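Local coordinates for protein beta-N-acetylglucosaminidase Nag2 (Vibrio harveyi, PDB 6EZR) that probably hydrolyses terminal non-reducing N-acetyl-D-hexosamine residues of N-acetyl-beta-D-hexosaminides, as a member of glycoside hydrolase family 20, at residues Q140-K145 with L238-R243; I199-P204 with K221-S226; D259-R264 with A606-K611; R284-L289 with A355-R360. All coordinates share one frame; numbering follows the deposited sequence.

Interaction 1: Q140-K145 with L238-R243; sequences QPLLPK and LQLLKR
The side-chain oxygen of Gln239 takes a bond from the loop backbone: Leu143 N donates to Gln239 OE1 over 2.9 Å in an almost straight bond (177°), and a water lies within hydrogen-bonding distance of both OE1 and Pro144 O. The Leu143 N-H arrives from above the plane of the Gln239 amide rather than along a lone pair. The other half of this amide also serves Leu143, Gln239 NE2 donating to Leu143 O over 3.0 Å, in the carbonyl plane and on a lone pair. The chain of Gln239 runs extended beyond CG (chi2 173°), which carries its amide from the last turn of helix 227-240 to the loop backbone. Beside it, Leu142 CD2 packs on Gln239 CB at 3.8 Å, and Leu240 CD1 touches Gln140 CG at 3.7 Å, these two side chains lying alongside each other. Pro141, the centre of an inverse gamma turn, sets its CG 3.6 Å from Gln239 O. Lys242 NZ reaches past this proline to bond Ala139 O. The amide of the buried Gln239 thus satisfies both backbone polar groups of Leu143, fixing the loop against the helix end by polar and apolar contacts together.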
loop_
_atom_site.group_PDB
_atom_site.type_symbol
_atom_site.label_atom_id
_atom_site.label_comp_id
_atom_site.label_asym_id
_atom_site.label_seq_id
_atom_site.Cartn_x
_atom_site.Cartn_y
_atom_site.Cartn_z
ATOM N N GLN A 140 -5.701 -29.608 6.729
ATOM C CA GLN A 140 -4.609 -28.669 7.026
ATOM C C GLN A 140 -4.710 -27.337 6.223
ATOM O O GLN A 140 -4.188 -27.247 5.110
ATOM C CB GLN A 140 -3.261 -29.346 6.739
ATOM C CG GLN A 140 -2.956 -30.561 7.609
ATOM C CD GLN A 140 -3.722 -31.814 7.189
ATOM O OE1 GLN A 140 -3.574 -32.298 6.067
ATOM N NE2 GLN A 140 -4.555 -32.336 8.087
ATOM N N PRO A 141 -5.351 -26.296 6.798
ATOM C CA PRO A 141 -5.538 -25.019 6.091
ATOM C C PRO A 141 -4.302 -24.103 6.141
ATOM O O PRO A 141 -4.304 -23.057 6.802
ATOM C CB PRO A 141 -6.723 -24.402 6.838
ATOM C CG PRO A 141 -6.481 -24.836 8.242
ATOM C CD PRO A 141 -5.969 -26.249 8.137
ATOM N N LEU A 142 -3.267 -24.491 5.404
ATOM C CA LEU A 142 -1.969 -23.841 5.504
ATOM C C LEU A 142 -1.736 -22.853 4.367
ATOM O O LEU A 142 -1.883 -23.192 3.201
ATOM C CB LEU A 142 -0.862 -24.899 5.547
ATOM C CG LEU A 142 -0.934 -25.879 6.728
ATOM C CD1 LEU A 142 0.076 -26.993 6.533
ATOM C CD2 LEU A 142 -0.708 -25.185 8.062
ATOM N N LEU A 143 -1.376 -21.627 4.732
ATOM C CA LEU A 143 -1.132 -20.537 3.780
ATOM C C LEU A 143 0.050 -19.687 4.250
ATOM O O LEU A 143 -0.029 -19.094 5.328
ATOM C CB LEU A 143 -2.367 -19.644 3.661
ATOM C CG LEU A 143 -3.621 -20.288 3.072
ATOM C CD1 LEU A 143 -4.828 -19.406 3.323
ATOM C CD2 LEU A 143 -3.441 -20.521 1.583
ATOM N N PRO A 144 1.145 -19.617 3.492
ATOM C CA PRO A 144 1.368 -20.355 2.249
ATOM C C PRO A 144 1.534 -21.865 2.447
ATOM O O PRO A 144 1.772 -22.330 3.566
ATOM C CB PRO A 144 2.672 -19.752 1.723
ATOM C CG PRO A 144 3.404 -19.327 2.945
ATOM C CD PRO A 144 2.352 -18.895 3.932
ATOM N N LYS A 145 1.386 -22.599 1.347
ATOM C CA LYS A 145 1.569 -24.048 1.296
ATOM C C LYS A 145 3.028 -24.370 1.606
ATOM O O LYS A 145 3.930 -23.798 0.987
ATOM C CB LYS A 145 1.222 -24.557 -0.112
ATOM C CG LYS A 145 1.365 -26.061 -0.351
ATOM C CD LYS A 145 0.181 -26.849 0.192
ATOM C CE LYS A 145 0.391 -28.356 0.093
ATOM N NZ LYS A 145 -0.856 -29.077 0.477
ATOM N N LEU A 238 0.446 -22.080 14.180
ATOM C CA LEU A 238 -0.806 -21.338 14.395
ATOM C C LEU A 238 -1.970 -21.760 13.478
ATOM O O LEU A 238 -3.119 -21.833 13.915
ATOM C CB LEU A 238 -0.568 -19.836 14.229
ATOM C CG LEU A 238 0.008 -19.121 15.452
ATOM C CD1 LEU A 238 0.478 -17.731 15.047
ATOM C CD2 LEU A 238 -1.018 -19.050 16.587
ATOM N N GLN A 239 -1.659 -22.019 12.212
ATOM C CA GLN A 239 -2.649 -22.447 11.218
ATOM C C GLN A 239 -3.029 -23.933 11.312
ATOM O O GLN A 239 -4.159 -24.318 10.992
ATOM C CB GLN A 239 -2.133 -22.126 9.819
ATOM C CG GLN A 239 -2.153 -20.631 9.531
ATOM C CD GLN A 239 -1.487 -20.251 8.226
ATOM O OE1 GLN A 239 -0.960 -21.102 7.506
ATOM N NE2 GLN A 239 -1.501 -18.957 7.912
ATOM N N LEU A 240 -2.076 -24.750 11.756
ATOM C CA LEU A 240 -2.242 -26.197 11.886
ATOM C C LEU A 240 -3.068 -26.614 13.110
ATOM O O LEU A 240 -3.797 -27.605 13.054
ATOM C CB LEU A 240 -0.863 -26.850 11.940
ATOM C CG LEU A 240 -0.757 -28.344 11.647
ATOM C CD1 LEU A 240 -1.072 -28.632 10.189
ATOM C CD2 LEU A 240 0.645 -28.825 11.995
ATOM N N LEU A 241 -2.959 -25.860 14.201
ATOM C CA LEU A 241 -3.679 -26.169 15.439
ATOM C C LEU A 241 -5.180 -25.907 15.332
ATOM O O LEU A 241 -5.600 -24.891 14.786
ATOM C CB LEU A 241 -3.113 -25.362 16.611
ATOM C CG LEU A 241 -1.691 -25.717 17.062
ATOM C CD1 LEU A 241 -1.102 -24.580 17.890
ATOM C CD2 LEU A 241 -1.648 -27.033 17.830
ATOM N N LYS A 242 -5.972 -26.839 15.861
ATOM C CA LYS A 242 -7.423 -26.693 15.990
ATOM C C LYS A 242 -7.764 -26.713 17.470
ATOM O O LYS A 242 -7.436 -27.671 18.168
ATOM C CB LYS A 242 -8.158 -27.841 15.297
ATOM C CG LYS A 242 -7.847 -27.983 13.819
ATOM C CD LYS A 242 -8.503 -29.221 13.224
ATOM C CE LYS A 242 -8.016 -29.495 11.808
ATOM N NZ LYS A 242 -8.439 -28.447 10.832
ATOM N N ARG A 243 -8.410 -25.657 17.948
ATOM C CA ARG A 243 -8.888 -25.607 19.323
ATOM C C ARG A 243 -10.190 -26.402 19.438
ATOM O O ARG A 243 -11.038 -26.347 18.547
ATOM C CB ARG A 243 -9.111 -24.160 19.755
ATOM C CG ARG A 243 -9.402 -23.971 21.237
ATOM C CD ARG A 243 -9.956 -22.581 21.492
ATOM N NE ARG A 243 -10.525 -22.422 22.828
ATOM C CZ ARG A 243 -11.077 -21.296 23.290
ATOM N NH1 ARG A 243 -11.136 -20.196 22.535
ATOM N NH2 ARG A 243 -11.570 -21.261 24.527
HETATM O O HOH W 1 1.546 -22.286 6.588
#

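Interaction 2: I199-P204 with K221-S226; sequences IFKSNP and KIEAGS
With CG anti to the backbone N in Asn203 (chi1 -175°) and beside it in Glu223 (chi1 -74°), Asn203, just beyond the strand end, turns its amide toward Glu223, which lies on the Lys201 face of a parallel strand pair. There Asn203 ND2 donates to Glu223 OE1 over 2.8 Å, nearly along the C-O axis, with amide and carboxylate planes only 16° apart. Asn203 OD1 bonds Thr205 OG1, so both ends of the amide are held. Lys201 NZ, 4.5 Å from Glu223 OE1, adds opposite charge without forming a salt bridge. On the other face, Phe200 and Ile222 lie side by side, and Ile222 CD1 makes an off-centre CH-pi contact with the ring, 3.7 Å from Phe200 CZ. The backbones keep parallel register: Ile222 N bonds Ile199 O at 2.7 Å and Lys201 N bonds Ile222 O at 2.8 Å. The next bond, Ala224 N to Lys201 O, is weak at 3.4 Å, yet Asn203 N still reaches Ala224 O. The pair belongs to the mixed sheet of family 20 domain 2, which precedes the barrel; strand 164-166 flanks 198-202, and 211-215 flanks 220-224. Helices 172-186 and 227-240 cover the Phe200 side: Phe200 meets Leu178 of the first and, with Ile222, Phe230 of the second.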
loop_
_atom_site.group_PDB
_atom_site.type_symbol
_atom_site.label_atom_id
_atom_site.label_comp_id
_atom_site.label_asym_id
_atom_site.label_seq_id
_atom_site.Cartn_x
_atom_site.Cartn_y
_atom_site.Cartn_z
ATOM N N ILE A 199 8.870 -28.434 21.570
ATOM C CA ILE A 199 10.328 -28.288 21.644
ATOM C C ILE A 199 10.858 -27.403 20.525
ATOM O O ILE A 199 10.502 -27.587 19.365
ATOM C CB ILE A 199 10.999 -29.683 21.612
ATOM C CG1 ILE A 199 10.770 -30.389 22.950
ATOM C CG2 ILE A 199 12.500 -29.607 21.349
ATOM C CD1 ILE A 199 10.832 -31.895 22.877
ATOM N N PHE A 200 11.721 -26.455 20.894
ATOM C CA PHE A 200 12.451 -25.610 19.948
ATOM C C PHE A 200 13.930 -25.994 19.987
ATOM O O PHE A 200 14.586 -25.856 21.018
ATOM C CB PHE A 200 12.276 -24.132 20.302
ATOM C CG PHE A 200 10.921 -23.580 19.960
ATOM C CD1 PHE A 200 9.823 -23.819 20.784
ATOM C CD2 PHE A 200 10.738 -22.812 18.815
ATOM C CE1 PHE A 200 8.568 -23.307 20.463
ATOM C CE2 PHE A 200 9.489 -22.298 18.494
ATOM C CZ PHE A 200 8.400 -22.543 19.320
ATOM N N LYS A 201 14.444 -26.470 18.857
ATOM C CA LYS A 201 15.794 -27.028 18.767
ATOM C C LYS A 201 16.570 -26.387 17.623
ATOM O O LYS A 201 16.029 -26.172 16.550
ATOM C CB LYS A 201 15.702 -28.542 18.548
ATOM C CG LYS A 201 17.042 -29.235 18.352
ATOM C CD LYS A 201 16.883 -30.681 17.933
ATOM C CE LYS A 201 18.237 -31.303 17.631
ATOM N NZ LYS A 201 18.076 -32.654 17.031
ATOM N N SER A 202 17.848 -26.114 17.853
ATOM C CA SER A 202 18.733 -25.594 16.812
ATOM C C SER A 202 19.138 -26.680 15.817
ATOM O O SER A 202 19.409 -27.809 16.206
ATOM C CB SER A 202 19.994 -25.014 17.440
ATOM O OG SER A 202 20.812 -24.417 16.462
ATOM N N ASN A 203 19.183 -26.315 14.538
ATOM C CA ASN A 203 19.713 -27.168 13.469
ATOM C C ASN A 203 20.395 -26.267 12.424
ATOM O O ASN A 203 19.735 -25.768 11.517
ATOM C CB ASN A 203 18.602 -28.032 12.843
ATOM C CG ASN A 203 19.123 -29.027 11.801
ATOM O OD1 ASN A 203 20.177 -28.828 11.193
ATOM N ND2 ASN A 203 18.372 -30.101 11.587
ATOM N N PRO A 204 21.729 -26.079 12.543
ATOM C CA PRO A 204 22.473 -25.103 11.730
ATOM C C PRO A 204 22.724 -25.477 10.255
ATOM O O PRO A 204 23.263 -24.651 9.510
ATOM C CB PRO A 204 23.805 -24.971 12.484
ATOM C CG PRO A 204 24.004 -26.304 13.115
ATOM C CD PRO A 204 22.634 -26.855 13.416
ATOM N N LYS A 221 8.206 -31.045 17.695
ATOM C CA LYS A 221 9.593 -30.608 17.600
ATOM C C LYS A 221 9.737 -29.612 16.451
ATOM O O LYS A 221 9.399 -29.932 15.310
ATOM C CB LYS A 221 10.528 -31.807 17.387
ATOM C CG LYS A 221 11.978 -31.523 17.781
ATOM C CD LYS A 221 13.011 -32.276 16.941
ATOM C CE LYS A 221 13.555 -33.531 17.607
ATOM N NZ LYS A 221 12.662 -34.711 17.465
ATOM N N ILE A 222 10.228 -28.410 16.765
ATOM C CA ILE A 222 10.538 -27.379 15.768
ATOM C C ILE A 222 12.050 -27.225 15.663
ATOM O O ILE A 222 12.721 -26.964 16.656
ATOM C CB ILE A 222 9.902 -26.010 16.116
ATOM C CG1 ILE A 222 8.377 -26.092 16.008
ATOM C CG2 ILE A 222 10.402 -24.915 15.174
ATOM C CD1 ILE A 222 7.645 -24.943 16.664
ATOM N N GLU A 223 12.561 -27.373 14.442
ATOM C CA GLU A 223 13.976 -27.211 14.135
ATOM C C GLU A 223 14.156 -26.043 13.182
ATOM O O GLU A 223 13.351 -25.858 12.277
ATOM C CB GLU A 223 14.532 -28.471 13.481
ATOM C CG GLU A 223 14.747 -29.644 14.417
ATOM C CD GLU A 223 15.153 -30.896 13.661
ATOM O OE1 GLU A 223 16.329 -30.985 13.241
ATOM O OE2 GLU A 223 14.293 -31.786 13.475
ATOM N N ALA A 224 15.211 -25.265 13.396
ATOM C CA ALA A 224 15.602 -24.201 12.477
ATOM C C ALA A 224 17.030 -23.762 12.759
ATOM O O ALA A 224 17.537 -23.963 13.858
ATOM C CB ALA A 224 14.660 -23.009 12.599
ATOM N N GLY A 225 17.664 -23.162 11.757
ATOM C CA GLY A 225 19.025 -22.616 11.878
ATOM C C GLY A 225 19.085 -21.102 11.975
ATOM O O GLY A 225 20.165 -20.523 12.060
ATOM N N SER A 226 17.922 -20.462 11.971
ATOM C CA SER A 226 17.822 -19.005 11.959
ATOM C C SER A 226 16.639 -18.553 12.800
ATOM O O SER A 226 15.716 -19.322 13.051
ATOM C CB SER A 226 17.656 -18.519 10.517
ATOM O OG SER A 226 16.510 -19.101 9.908
HETATM O O HOH W 2 22.788 -21.664 10.659
#

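Interaction 3: D259-R264 with A606-K611; sequences DSPRFR and ACWTEK
Trp608 NE1 donates to Asp259 OD1 over 2.9 Å, one of three hydrogen bonds that join 259-264 to the end of helix 599-608. The oxygen lies near the plane of the indole, whereas the N-H meets the carboxylate from above its plane, the two planes standing 69° apart. The same oxygen accepts from Asn147 N. The other two bonds are backbone ones: Arg262 N donates to Trp608 O at 2.9 Å, and Phe263 N to Cys607 O at 3.2 Å. Apolar contact centres on the indole, which swings out with CG anti to the backbone N (chi1 -179°) to lie against Pro261; Pro261 CB stands over the six-membered ring in a CH-pi contact, 3.6 Å from Trp608 CZ3. A water extends the polar set, accepting from Arg262 NH1 and donating to Ala606 O and Thr609 O. Arg262 NH1 also bonds Pro560 O. Between charged groups there is proximity alone: Glu610 OE1 lies 4.5 Å from Arg262 NE, well out of the guanidinium plane. The linker 260-264 leads from strand 249-259, in the mixed sheet of the neighbouring domain, into barrel strand 265-271, while Phe263 and Cys607 both pack on Ile577 of strand 574-581.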
loop_
_atom_site.group_PDB
_atom_site.type_symbol
_atom_site.label_atom_id
_atom_site.label_comp_id
_atom_site.label_asym_id
_atom_site.label_seq_id
_atom_site.Cartn_x
_atom_site.Cartn_y
_atom_site.Cartn_z
ATOM N N ASP A 259 10.406 -27.156 5.086
ATOM C CA ASP A 259 9.934 -25.954 4.401
ATOM C C ASP A 259 11.047 -24.911 4.347
ATOM O O ASP A 259 11.907 -24.855 5.227
ATOM C CB ASP A 259 8.713 -25.392 5.143
ATOM C CG ASP A 259 7.753 -24.603 4.249
ATOM O OD1 ASP A 259 7.864 -24.635 3.003
ATOM O OD2 ASP A 259 6.850 -23.938 4.801
ATOM N N SER A 260 11.034 -24.109 3.287
ATOM C CA SER A 260 11.974 -23.013 3.118
ATOM C C SER A 260 11.416 -22.038 2.069
ATOM O O SER A 260 10.671 -22.453 1.185
ATOM C CB SER A 260 13.369 -23.532 2.726
ATOM O OG SER A 260 13.476 -23.837 1.344
ATOM N N PRO A 261 11.772 -20.746 2.167
ATOM C CA PRO A 261 11.212 -19.730 1.275
ATOM C C PRO A 261 11.730 -19.800 -0.167
ATOM O O PRO A 261 12.933 -19.943 -0.382
ATOM C CB PRO A 261 11.652 -18.416 1.928
ATOM C CG PRO A 261 12.881 -18.757 2.697
ATOM C CD PRO A 261 12.677 -20.160 3.177
ATOM N N ARG A 262 10.825 -19.688 -1.139
ATOM C CA ARG A 262 11.215 -19.555 -2.553
ATOM C C ARG A 262 12.037 -18.294 -2.809
ATOM O O ARG A 262 13.054 -18.357 -3.483
ATOM C CB ARG A 262 9.998 -19.545 -3.487
ATOM C CG ARG A 262 10.237 -20.248 -4.814
ATOM C CD ARG A 262 10.437 -19.339 -6.007
ATOM N NE ARG A 262 9.176 -19.106 -6.709
ATOM C CZ ARG A 262 9.036 -18.893 -8.021
ATOM N NH1 ARG A 262 7.811 -18.694 -8.507
ATOM N NH2 ARG A 262 10.084 -18.875 -8.857
ATOM N N PHE A 263 11.585 -17.166 -2.263
ATOM C CA PHE A 263 12.265 -15.863 -2.408
ATOM C C PHE A 263 12.710 -15.281 -1.060
ATOM O O PHE A 263 12.049 -15.499 -0.041
ATOM C CB PHE A 263 11.339 -14.867 -3.104
ATOM C CG PHE A 263 11.101 -15.173 -4.551
ATOM C CD1 PHE A 263 12.097 -14.959 -5.489
ATOM C CD2 PHE A 263 9.879 -15.669 -4.982
ATOM C CE1 PHE A 263 11.885 -15.228 -6.831
ATOM C CE2 PHE A 263 9.653 -15.938 -6.321
ATOM C CZ PHE A 263 10.658 -15.719 -7.249
ATOM N N ARG A 264 13.819 -14.539 -1.068
ATOM C CA ARG A 264 14.365 -13.919 0.154
ATOM C C ARG A 264 13.535 -12.720 0.640
ATOM O O ARG A 264 13.257 -12.593 1.836
ATOM C CB ARG A 264 15.831 -13.499 -0.050
ATOM C CG ARG A 264 16.763 -14.681 -0.296
ATOM C CD ARG A 264 18.245 -14.312 -0.353
ATOM N NE ARG A 264 18.561 -13.178 -1.232
ATOM C CZ ARG A 264 18.557 -13.199 -2.569
ATOM N NH1 ARG A 264 18.226 -14.299 -3.245
ATOM N NH2 ARG A 264 18.876 -12.096 -3.242
ATOM N N ALA A 606 2.782 -17.091 -3.652
ATOM C CA ALA A 606 3.695 -16.812 -4.766
ATOM C C ALA A 606 5.117 -16.506 -4.295
ATOM O O ALA A 606 6.076 -16.821 -4.979
ATOM C CB ALA A 606 3.170 -15.643 -5.597
ATOM N N CYS A 607 5.223 -15.855 -3.140
ATOM C CA CYS A 607 6.497 -15.467 -2.540
ATOM C C CYS A 607 7.259 -16.633 -1.928
ATOM O O CYS A 607 8.487 -16.618 -1.894
ATOM C CB CYS A 607 6.260 -14.461 -1.414
ATOM S SG CYS A 607 5.598 -12.863 -1.890
ATOM N N TRP A 608 6.515 -17.609 -1.409
ATOM C CA TRP A 608 7.058 -18.668 -0.558
ATOM C C TRP A 608 7.069 -20.043 -1.220
ATOM O O TRP A 608 8.100 -20.721 -1.232
ATOM C CB TRP A 608 6.236 -18.759 0.737
ATOM C CG TRP A 608 6.744 -19.811 1.663
ATOM C CD1 TRP A 608 6.481 -21.148 1.601
ATOM C CD2 TRP A 608 7.635 -19.628 2.766
ATOM N NE1 TRP A 608 7.143 -21.806 2.599
ATOM C CE2 TRP A 608 7.859 -20.899 3.333
ATOM C CE3 TRP A 608 8.251 -18.512 3.343
ATOM C CZ2 TRP A 608 8.674 -21.089 4.447
ATOM C CZ3 TRP A 608 9.063 -18.702 4.455
ATOM C CH2 TRP A 608 9.275 -19.986 4.985
ATOM N N THR A 609 5.904 -20.467 -1.700
ATOM C CA THR A 609 5.710 -21.823 -2.210
ATOM C C THR A 609 6.278 -21.996 -3.612
ATOM O O THR A 609 6.043 -21.167 -4.483
ATOM C CB THR A 609 4.224 -22.203 -2.200
ATOM O OG1 THR A 609 3.691 -21.983 -0.889
ATOM C CG2 THR A 609 4.024 -23.673 -2.559
ATOM N N GLU A 610 7.000 -23.096 -3.828
ATOM C CA GLU A 610 7.590 -23.402 -5.141
ATOM C C GLU A 610 6.471 -23.660 -6.153
ATOM O O GLU A 610 5.417 -24.185 -5.789
ATOM C CB GLU A 610 8.504 -24.634 -5.071
ATOM C CG GLU A 610 9.699 -24.536 -4.122
ATOM C CD GLU A 610 10.766 -23.550 -4.559
ATOM O OE1 GLU A 610 10.827 -23.208 -5.756
ATOM O OE2 GLU A 610 11.557 -23.113 -3.694
ATOM N N LYS A 611 6.710 -23.296 -7.410
ATOM C CA LYS A 611 5.715 -23.434 -8.491
ATOM C C LYS A 611 5.093 -24.840 -8.587
ATOM O O LYS A 611 3.890 -24.980 -8.812
ATOM C CB LYS A 611 6.360 -23.082 -9.836
ATOM C CG LYS A 611 5.375 -22.811 -10.976
ATOM C CD LYS A 611 5.705 -23.595 -12.247
ATOM C CE LYS A 611 5.059 -24.978 -12.218
ATOM N NZ LYS A 611 5.705 -25.991 -13.094
HETATM O O HOH W 3 5.968 -19.200 -6.419
#

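Interaction 4: R284-L289 with A355-R360; sequences RLINLL and AFAEQR
Within 284-289 and 355-360 the nearest CA atoms are those of Ile286 and Ala357, 6.5 Å apart, and the two backbones also come close where Asn287 faces Arg360. The apolar half of the contact is small: Ile286 CG2, anti to its own backbone N, rests 3.9 Å from Ala357 CB and also meets the edge of the Phe356 ring, 4.2 Å from CE1. Asn287 CB reaches the same rim, at 4.0 Å from Phe356 CZ. These are outer helices of the family's TIM-barrel catalytic domain, following parallel strands 265-271 and 296-303 in the chain and packed outside them; Ile286 also touches Phe297 of the second strand. The polar half is built on Arg360, whose NE donates to Asn287 OD1 over 2.7 Å (153°), with the amide and guanidinium planes turned 70° apart. OD1 takes a second bond, from Trp177 NE1, while Asn287 ND2 donates to Glu181 OE1, so helix 172-186 of the adjoining domain shares this amide. Arg360 NH1 turns back to Phe356 O at 3.2 Å, and Phe356 CZ sits over the centre of the guanidinium at 3.2 Å above its plane. Arg360 NH2 forms a salt bridge with Glu180 OE1, a carboxylate that would be expected to balance the charge of the guanidinium of this buried residue.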
loop_
_atom_site.group_PDB
_atom_site.type_symbol
_atom_site.label_atom_id
_atom_site.label_comp_id
_atom_site.label_asym_id
_atom_site.label_seq_id
_atom_site.Cartn_x
_atom_site.Cartn_y
_atom_site.Cartn_z
ATOM N N ARG A 284 -1.407 -4.083 13.830
ATOM C CA ARG A 284 -2.355 -5.134 13.481
ATOM C C ARG A 284 -2.005 -5.743 12.128
ATOM O O ARG A 284 -1.917 -6.970 12.011
ATOM C CB ARG A 284 -3.777 -4.586 13.462
ATOM C CG ARG A 284 -4.859 -5.642 13.293
ATOM C CD ARG A 284 -6.229 -5.026 13.506
ATOM N NE ARG A 284 -7.318 -5.843 12.966
ATOM C CZ ARG A 284 -7.731 -5.855 11.696
ATOM N NH1 ARG A 284 -7.145 -5.106 10.760
ATOM N NH2 ARG A 284 -8.754 -6.635 11.352
ATOM N N LEU A 285 -1.765 -4.892 11.125
ATOM C CA LEU A 285 -1.426 -5.385 9.790
ATOM C C LEU A 285 -0.061 -6.078 9.745
ATOM O O LEU A 285 0.076 -7.132 9.126
ATOM C CB LEU A 285 -1.488 -4.271 8.746
ATOM C CG LEU A 285 -1.121 -4.667 7.307
ATOM C CD1 LEU A 285 -1.962 -5.813 6.755
ATOM C CD2 LEU A 285 -1.243 -3.442 6.427
ATOM N N ILE A 286 0.938 -5.493 10.395
ATOM C CA ILE A 286 2.271 -6.080 10.440
ATOM C C ILE A 286 2.247 -7.505 11.012
ATOM O O ILE A 286 2.930 -8.395 10.495
ATOM C CB ILE A 286 3.247 -5.185 11.228
ATOM C CG1 ILE A 286 3.603 -3.957 10.376
ATOM C CG2 ILE A 286 4.517 -5.949 11.592
ATOM C CD1 ILE A 286 4.235 -2.804 11.119
ATOM N N ASN A 287 1.472 -7.711 12.071
ATOM C CA ASN A 287 1.337 -9.032 12.683
ATOM C C ASN A 287 0.755 -10.061 11.723
ATOM O O ASN A 287 1.236 -11.192 11.641
ATOM C CB ASN A 287 0.472 -8.955 13.938
ATOM C CG ASN A 287 0.370 -10.292 14.647
ATOM O OD1 ASN A 287 1.392 -10.865 15.036
ATOM N ND2 ASN A 287 -0.843 -10.806 14.803
ATOM N N LEU A 288 -0.295 -9.648 11.019
ATOM C CA LEU A 288 -0.947 -10.455 9.982
ATOM C C LEU A 288 -0.017 -10.840 8.828
ATOM O O LEU A 288 -0.137 -11.939 8.295
ATOM C CB LEU A 288 -2.156 -9.705 9.412
ATOM C CG LEU A 288 -3.416 -9.673 10.269
ATOM C CD1 LEU A 288 -4.373 -8.597 9.768
ATOM C CD2 LEU A 288 -4.075 -11.046 10.278
ATOM N N LEU A 289 0.887 -9.937 8.443
ATOM C CA LEU A 289 1.894 -10.240 7.421
ATOM C C LEU A 289 2.757 -11.421 7.848
ATOM O O LEU A 289 3.085 -12.291 7.033
ATOM C CB LEU A 289 2.815 -9.040 7.149
ATOM C CG LEU A 289 2.217 -7.733 6.617
ATOM C CD1 LEU A 289 3.315 -6.707 6.377
ATOM C CD2 LEU A 289 1.404 -7.946 5.350
ATOM N N ALA A 355 10.033 -2.060 16.897
ATOM C CA ALA A 355 10.279 -3.105 17.901
ATOM C C ALA A 355 9.231 -4.206 17.829
ATOM O O ALA A 355 9.548 -5.386 17.950
ATOM C CB ALA A 355 10.299 -2.503 19.297
ATOM N N PHE A 356 7.978 -3.798 17.660
ATOM C CA PHE A 356 6.864 -4.720 17.466
ATOM C C PHE A 356 7.062 -5.590 16.215
ATOM O O PHE A 356 6.802 -6.799 16.245
ATOM C CB PHE A 356 5.562 -3.915 17.386
ATOM C CG PHE A 356 4.350 -4.737 17.069
ATOM C CD1 PHE A 356 4.023 -5.029 15.748
ATOM C CD2 PHE A 356 3.533 -5.217 18.083
ATOM C CE1 PHE A 356 2.913 -5.796 15.445
ATOM C CE2 PHE A 356 2.408 -5.980 17.787
ATOM C CZ PHE A 356 2.098 -6.269 16.465
ATOM N N ALA A 357 7.513 -4.969 15.125
ATOM C CA ALA A 357 7.740 -5.677 13.860
ATOM C C ALA A 357 8.877 -6.699 13.920
ATOM O O ALA A 357 8.751 -7.782 13.349
ATOM C CB ALA A 357 7.992 -4.688 12.742
ATOM N N GLU A 358 9.972 -6.364 14.601
ATOM C CA GLU A 358 11.125 -7.282 14.711
ATOM C C GLU A 358 10.851 -8.496 15.616
ATOM O O GLU A 358 11.454 -9.548 15.425
ATOM C CB GLU A 358 12.437 -6.546 15.067
ATOM C CG GLU A 358 12.481 -5.796 16.395
ATOM C CD GLU A 358 12.985 -6.618 17.579
ATOM O OE1 GLU A 358 12.920 -6.095 18.717
ATOM O OE2 GLU A 358 13.450 -7.766 17.386
ATOM N N GLN A 359 9.918 -8.354 16.558
ATOM C CA GLN A 359 9.326 -9.500 17.292
ATOM C C GLN A 359 8.627 -10.556 16.416
ATOM O O GLN A 359 8.329 -11.654 16.904
ATOM C CB GLN A 359 8.313 -9.017 18.347
ATOM C CG GLN A 359 8.906 -8.734 19.716
ATOM C CD GLN A 359 8.171 -7.623 20.453
ATOM O OE1 GLN A 359 6.933 -7.601 20.498
ATOM N NE2 GLN A 359 8.929 -6.683 21.022
ATOM N N ARG A 360 8.330 -10.217 15.162
ATOM C CA ARG A 360 7.660 -11.122 14.220
ATOM C C ARG A 360 8.480 -11.389 12.966
ATOM O O ARG A 360 7.942 -11.856 11.958
ATOM C CB ARG A 360 6.321 -10.513 13.824
ATOM C CG ARG A 360 5.375 -10.407 14.994
ATOM C CD ARG A 360 4.500 -9.183 14.916
ATOM N NE ARG A 360 3.447 -9.336 15.903
ATOM C CZ ARG A 360 3.563 -9.112 17.211
ATOM N NH1 ARG A 360 4.696 -8.657 17.745
ATOM N NH2 ARG A 360 2.507 -9.312 17.992
#

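Interactions 1 and 2 belong to the alpha/beta domain ahead of the barrel, with interaction 2 nested along the chain inside the loop closed by interaction 1; helix 227-240 follows strand 220-224 directly and ends in interaction 1. Interaction 3 comes next and closes a far longer loop, from the entry of the barrel to the end of helix 599-608, late in the chain, within which interaction 4 is nested. Centres lie 17 to 22 Å apart. Only interactions 1 and 3 touch, through a probable hydrogen bond from Thr609 OG1 to Lys145 O (2.6 Å) and the packing of Pro144 on Trp608. Together with the links of interaction 4 to helix 172-186, this ties the two domains together at more than one place.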